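PDB 4M7S: S-adenosyl-L-methionine-dependent 2-deoxy-scyllo-inosamine dehydrogenase from Bacillus circulans, which catalyses the radical S-adenosyl-L-methionine-dependent two-electron oxidation of 2-deoxy-scyllo-inosamine to 3-amino-2,3-dideoxy-scyllo-inosose during biosynthesis of the antibiotic butirosin. Local coordinates for residues M7-V12 and S173-V178; C169-N174 and L185-D190. All blocks are in the same frame, centred on the assembly; numbering follows the deposited sequence.

Contact 1. Residues M7-V12 and S173-V178; sequences MIEVEV and SNLAVV
L175 has an uncommon second torsion, chi2 -107°, that lays its CD2 methyl back against M7: CD2 comes to 3.3 Å from M7 O. The same methyl lies 3.5 Å from M7 CG, where the two side chains run alongside each other in one direction. M7, a selenomethionine introduced by labelling, bends its flexible chain away from the leucine. Five backbone hydrogen bonds join the segments, with M7, E9 and E11 each offering N-H to the partner and M7 and E9 also accepting through O. The last is the straightest, E11 N to V178 O at 2.7 Å and 178°. Strand 7-10 thus runs parallel to strand 175-178, and the pairing brings a strand of the iron-sulfur cluster-binding region alongside the first strand of the radical SAM core, whose other neighbour is strand 56-58. I8, V10, A176 and V178 share one buried face, under helices 38-50 and 205-209. Beta-branched residues suit such strands, and small A176 sits beside the larger I8. With CG1 of I8 anti to its N (chi1 177°), the chain runs on until CD1 meets V178 CG2 at 3.8 Å. Beyond the strand, E11 centres an inverse gamma turn and its OE1 accepts from V180 N.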
# COMPACT_ATOMS: atom_id res chain seq x y z
N MSE A 7 6.18 3.09 -4.67
CA MSE A 7 5.65 2.62 -3.39
C MSE A 7 4.90 1.32 -3.63
O MSE A 7 4.15 1.18 -4.61
CB MSE A 7 4.71 3.66 -2.75
CG MSE A 7 3.76 3.09 -1.67
SE MSE A 7 4.59 2.57 0.05
CE MSE A 7 4.67 4.34 0.88
N ILE A 8 5.13 0.34 -2.77
CA ILE A 8 4.33 -0.88 -2.81
C ILE A 8 3.72 -1.12 -1.43
O ILE A 8 4.43 -1.07 -0.42
CB ILE A 8 5.14 -2.11 -3.29
CG1 ILE A 8 4.27 -3.36 -3.24
CG2 ILE A 8 6.41 -2.31 -2.45
CD1 ILE A 8 4.82 -4.49 -4.08
N GLU A 9 2.41 -1.37 -1.41
CA GLU A 9 1.69 -1.61 -0.16
C GLU A 9 1.35 -3.08 -0.08
O GLU A 9 0.70 -3.61 -0.97
CB GLU A 9 0.37 -0.82 -0.14
CG GLU A 9 0.43 0.52 0.53
CD GLU A 9 -0.92 1.20 0.57
OE1 GLU A 9 -1.92 0.50 0.83
OE2 GLU A 9 -0.99 2.42 0.32
N VAL A 10 1.79 -3.73 1.00
CA VAL A 10 1.61 -5.17 1.15
C VAL A 10 0.66 -5.49 2.30
O VAL A 10 0.94 -5.16 3.46
CB VAL A 10 2.95 -5.86 1.37
CG1 VAL A 10 2.79 -7.37 1.32
CG2 VAL A 10 3.96 -5.42 0.30
N GLU A 11 -0.46 -6.13 1.99
CA GLU A 11 -1.41 -6.56 3.02
C GLU A 11 -0.89 -7.81 3.74
O GLU A 11 -1.38 -8.92 3.50
CB GLU A 11 -2.78 -6.83 2.39
CG GLU A 11 -3.93 -6.88 3.39
CD GLU A 11 -5.27 -7.15 2.71
OE1 GLU A 11 -5.29 -7.82 1.64
OE2 GLU A 11 -6.30 -6.69 3.25
N VAL A 12 0.08 -7.64 4.63
CA VAL A 12 0.63 -8.79 5.36
C VAL A 12 -0.40 -9.40 6.33
O VAL A 12 -0.26 -10.53 6.78
CB VAL A 12 1.96 -8.46 6.08
CG1 VAL A 12 2.97 -7.91 5.07
CG2 VAL A 12 1.73 -7.44 7.21
N SER A 173 0.42 5.08 -11.50
CA SER A 173 1.77 5.23 -12.06
C SER A 173 2.87 5.06 -11.00
O SER A 173 4.06 4.93 -11.35
CB SER A 173 1.93 6.59 -12.74
OG SER A 173 0.95 6.77 -13.74
N ASN A 174 2.48 5.10 -9.73
CA ASN A 174 3.45 5.13 -8.63
C ASN A 174 3.29 4.03 -7.59
O ASN A 174 4.20 3.75 -6.81
CB ASN A 174 3.38 6.48 -7.90
CG ASN A 174 3.90 7.61 -8.74
OD1 ASN A 174 5.03 7.57 -9.21
ND2 ASN A 174 3.07 8.63 -8.94
N LEU A 175 2.12 3.41 -7.56
CA LEU A 175 1.74 2.56 -6.44
C LEU A 175 1.24 1.22 -6.93
O LEU A 175 0.40 1.15 -7.84
CB LEU A 175 0.65 3.27 -5.63
CG LEU A 175 0.13 2.78 -4.27
CD1 LEU A 175 -1.27 2.19 -4.40
CD2 LEU A 175 1.08 1.80 -3.60
N ALA A 176 1.77 0.16 -6.33
CA ALA A 176 1.18 -1.17 -6.46
C ALA A 176 0.69 -1.61 -5.08
O ALA A 176 1.37 -1.39 -4.08
CB ALA A 176 2.21 -2.17 -7.01
N VAL A 177 -0.48 -2.25 -5.04
CA VAL A 177 -0.96 -2.86 -3.81
C VAL A 177 -0.95 -4.37 -3.99
O VAL A 177 -1.38 -4.86 -5.03
CB VAL A 177 -2.41 -2.42 -3.48
CG1 VAL A 177 -2.92 -3.14 -2.23
CG2 VAL A 177 -2.46 -0.92 -3.27
N VAL A 178 -0.47 -5.09 -2.98
CA VAL A 178 -0.53 -6.56 -2.97
C VAL A 178 -1.39 -7.00 -1.77
O VAL A 178 -1.07 -6.68 -0.63
CB VAL A 178 0.88 -7.16 -2.84
CG1 VAL A 178 0.83 -8.69 -2.74
CG2 VAL A 178 1.77 -6.70 -3.99

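Contact 2. Residues C169-N174 and L185-D190; sequences CMVPSN and LPCFED. With SF4 (iron/sulfur cluster), chain B.
V171 CG1 touches C187 CB at 4.1 Å, and each of the two segments meeting here supplies a cysteine to the same [4Fe-4S] cluster. This is the auxiliary-cluster site of the SPASM-related region: C169 SG binds iron FE4 at 2.4 Å and C187 SG binds iron FE3 at 2.5 Å. C232 and C235, from much later in the chain, line the same pocket, consistent with coordination by four cysteines. P172 packs its ring against the cubane, CG 3.6 Å from the cluster sulfide S1. In the next shell, the sulfurs of C169 and C187 each accept a backbone N-H. V171 N reaches C169 SG at 3.4 Å, a capping bond at the start of the short helix 171-174, while E189 N binds C187 SG at 3.0 Å in a type I turn from C187 to D190. These bonds help fix the sulfurs and would probably draw some negative charge from them. Further out, P172 sets its CA-H against P186 O; the two rigid prolines meet CB to CB, and both side chains also touch F217 of helix 212-222. F188 turns its ring back toward C187 (chi1 49°), crossing V171 at about a right angle, with CE2 3.9 Å from V171 CG1. One face of the ring receives the sulfur: C187 SG sits over the centre of the F188 ring, 4.0 Å above its plane.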
# COMPACT_ATOMS: atom_id res chain seq x y z
N CYS A 169 -5.05 11.23 -12.45
CA CYS A 169 -4.57 10.61 -11.24
C CYS A 169 -3.35 9.76 -11.51
O CYS A 169 -3.35 8.91 -12.39
CB CYS A 169 -5.64 9.73 -10.59
SG CYS A 169 -4.96 8.96 -9.10
N MSE A 170 -2.30 10.00 -10.72
CA MSE A 170 -1.01 9.37 -10.93
C MSE A 170 -0.78 8.17 -10.02
O MSE A 170 0.27 7.54 -10.11
CB MSE A 170 0.11 10.39 -10.74
CG MSE A 170 -0.11 11.72 -11.45
SE MSE A 170 -0.46 11.48 -13.34
CE MSE A 170 1.09 10.36 -13.76
N VAL A 171 -1.73 7.86 -9.14
CA VAL A 171 -1.56 6.71 -8.23
C VAL A 171 -1.19 5.41 -8.96
O VAL A 171 -0.23 4.74 -8.58
CB VAL A 171 -2.78 6.49 -7.29
CG1 VAL A 171 -2.54 5.28 -6.36
CG2 VAL A 171 -3.06 7.76 -6.47
N PRO A 172 -1.93 5.06 -10.04
CA PRO A 172 -1.54 3.82 -10.73
C PRO A 172 -0.18 3.90 -11.43
O PRO A 172 0.30 2.87 -11.89
CB PRO A 172 -2.64 3.64 -11.80
CG PRO A 172 -3.78 4.49 -11.33
CD PRO A 172 -3.15 5.65 -10.62
N SER A 173 0.42 5.08 -11.50
CA SER A 173 1.77 5.23 -12.06
C SER A 173 2.87 5.06 -11.00
O SER A 173 4.06 4.93 -11.35
CB SER A 173 1.93 6.59 -12.74
OG SER A 173 0.95 6.77 -13.74
N ASN A 174 2.48 5.10 -9.73
CA ASN A 174 3.45 5.13 -8.63
C ASN A 174 3.29 4.03 -7.59
O ASN A 174 4.20 3.75 -6.81
CB ASN A 174 3.38 6.48 -7.90
CG ASN A 174 3.90 7.61 -8.74
OD1 ASN A 174 5.03 7.57 -9.21
ND2 ASN A 174 3.07 8.63 -8.94
N LEU A 185 -3.29 -4.65 -7.06
CA LEU A 185 -4.28 -3.61 -7.37
C LEU A 185 -3.51 -2.32 -7.73
O LEU A 185 -2.38 -2.13 -7.28
CB LEU A 185 -5.20 -3.36 -6.17
CG LEU A 185 -5.72 -4.59 -5.42
CD1 LEU A 185 -6.50 -4.17 -4.18
CD2 LEU A 185 -6.58 -5.49 -6.32
N PRO A 186 -4.15 -1.43 -8.51
CA PRO A 186 -3.47 -0.22 -8.96
C PRO A 186 -3.60 0.93 -7.97
O PRO A 186 -3.03 1.99 -8.22
CB PRO A 186 -4.25 0.14 -10.24
CG PRO A 186 -5.63 -0.31 -9.94
CD PRO A 186 -5.47 -1.59 -9.13
N CYS A 187 -4.32 0.72 -6.87
CA CYS A 187 -4.62 1.82 -5.95
C CYS A 187 -5.10 1.38 -4.56
O CYS A 187 -5.68 0.31 -4.39
CB CYS A 187 -5.69 2.72 -6.55
SG CYS A 187 -6.27 3.93 -5.38
N PHE A 188 -4.85 2.22 -3.56
CA PHE A 188 -5.20 1.92 -2.17
C PHE A 188 -6.71 2.03 -1.96
O PHE A 188 -7.23 1.63 -0.92
CB PHE A 188 -4.49 2.90 -1.23
CG PHE A 188 -4.65 4.33 -1.65
CD1 PHE A 188 -5.80 5.04 -1.33
CD2 PHE A 188 -3.67 4.96 -2.40
CE1 PHE A 188 -5.97 6.36 -1.74
CE2 PHE A 188 -3.82 6.28 -2.81
CZ PHE A 188 -4.98 6.98 -2.47
N GLU A 189 -7.39 2.62 -2.94
CA GLU A 189 -8.84 2.79 -2.89
C GLU A 189 -9.59 1.51 -3.25
O GLU A 189 -10.75 1.33 -2.87
CB GLU A 189 -9.28 3.90 -3.86
CG GLU A 189 -8.90 5.32 -3.43
CD GLU A 189 -9.84 5.89 -2.39
OE1 GLU A 189 -11.05 5.56 -2.41
OE2 GLU A 189 -9.38 6.69 -1.55
N ASP A 190 -8.94 0.62 -4.00
CA ASP A 190 -9.60 -0.56 -4.55
C ASP A 190 -9.86 -1.66 -3.50
O ASP A 190 -9.45 -2.81 -3.68
CB ASP A 190 -8.76 -1.12 -5.70
CG ASP A 190 -9.57 -2.02 -6.60
OD1 ASP A 190 -10.82 -2.06 -6.45
OD2 ASP A 190 -8.95 -2.68 -7.47
FE1 SF4 B . -9.17 7.36 -7.15
FE2 SF4 B . -8.75 5.86 -9.34
FE3 SF4 B . -7.43 5.36 -7.06
FE4 SF4 B . -6.85 7.51 -8.53
S1 SF4 B . -6.51 5.32 -9.18
S2 SF4 B . -7.07 7.49 -6.25
S3 SF4 B . -8.92 8.15 -9.29
S4 SF4 B . -9.70 5.12 -7.35

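Overall arrangement
The two contacts lie side by side, their centres about 8 Å apart, and share S173 and N174 at the point where helix 171-174 passes into strand 175-178. Along the chain, 7-12 comes first; the remaining segments follow some 160 residues later, with 169-174 leading directly into 175-178 and a hairpin through strand 183-185 returning to 185-190. V177 O lies 2.8 Å from L185 N, a probable hydrogen bond between antiparallel strands 175-178 and 183-185, while L175 CD1 packs on C187 CA. Contact 1 therefore fastens the cluster-binding region to the radical SAM sheet, and contact 2 builds part of the auxiliary cluster site beside that sheet, linking the regions that hold the enzyme's two clusters.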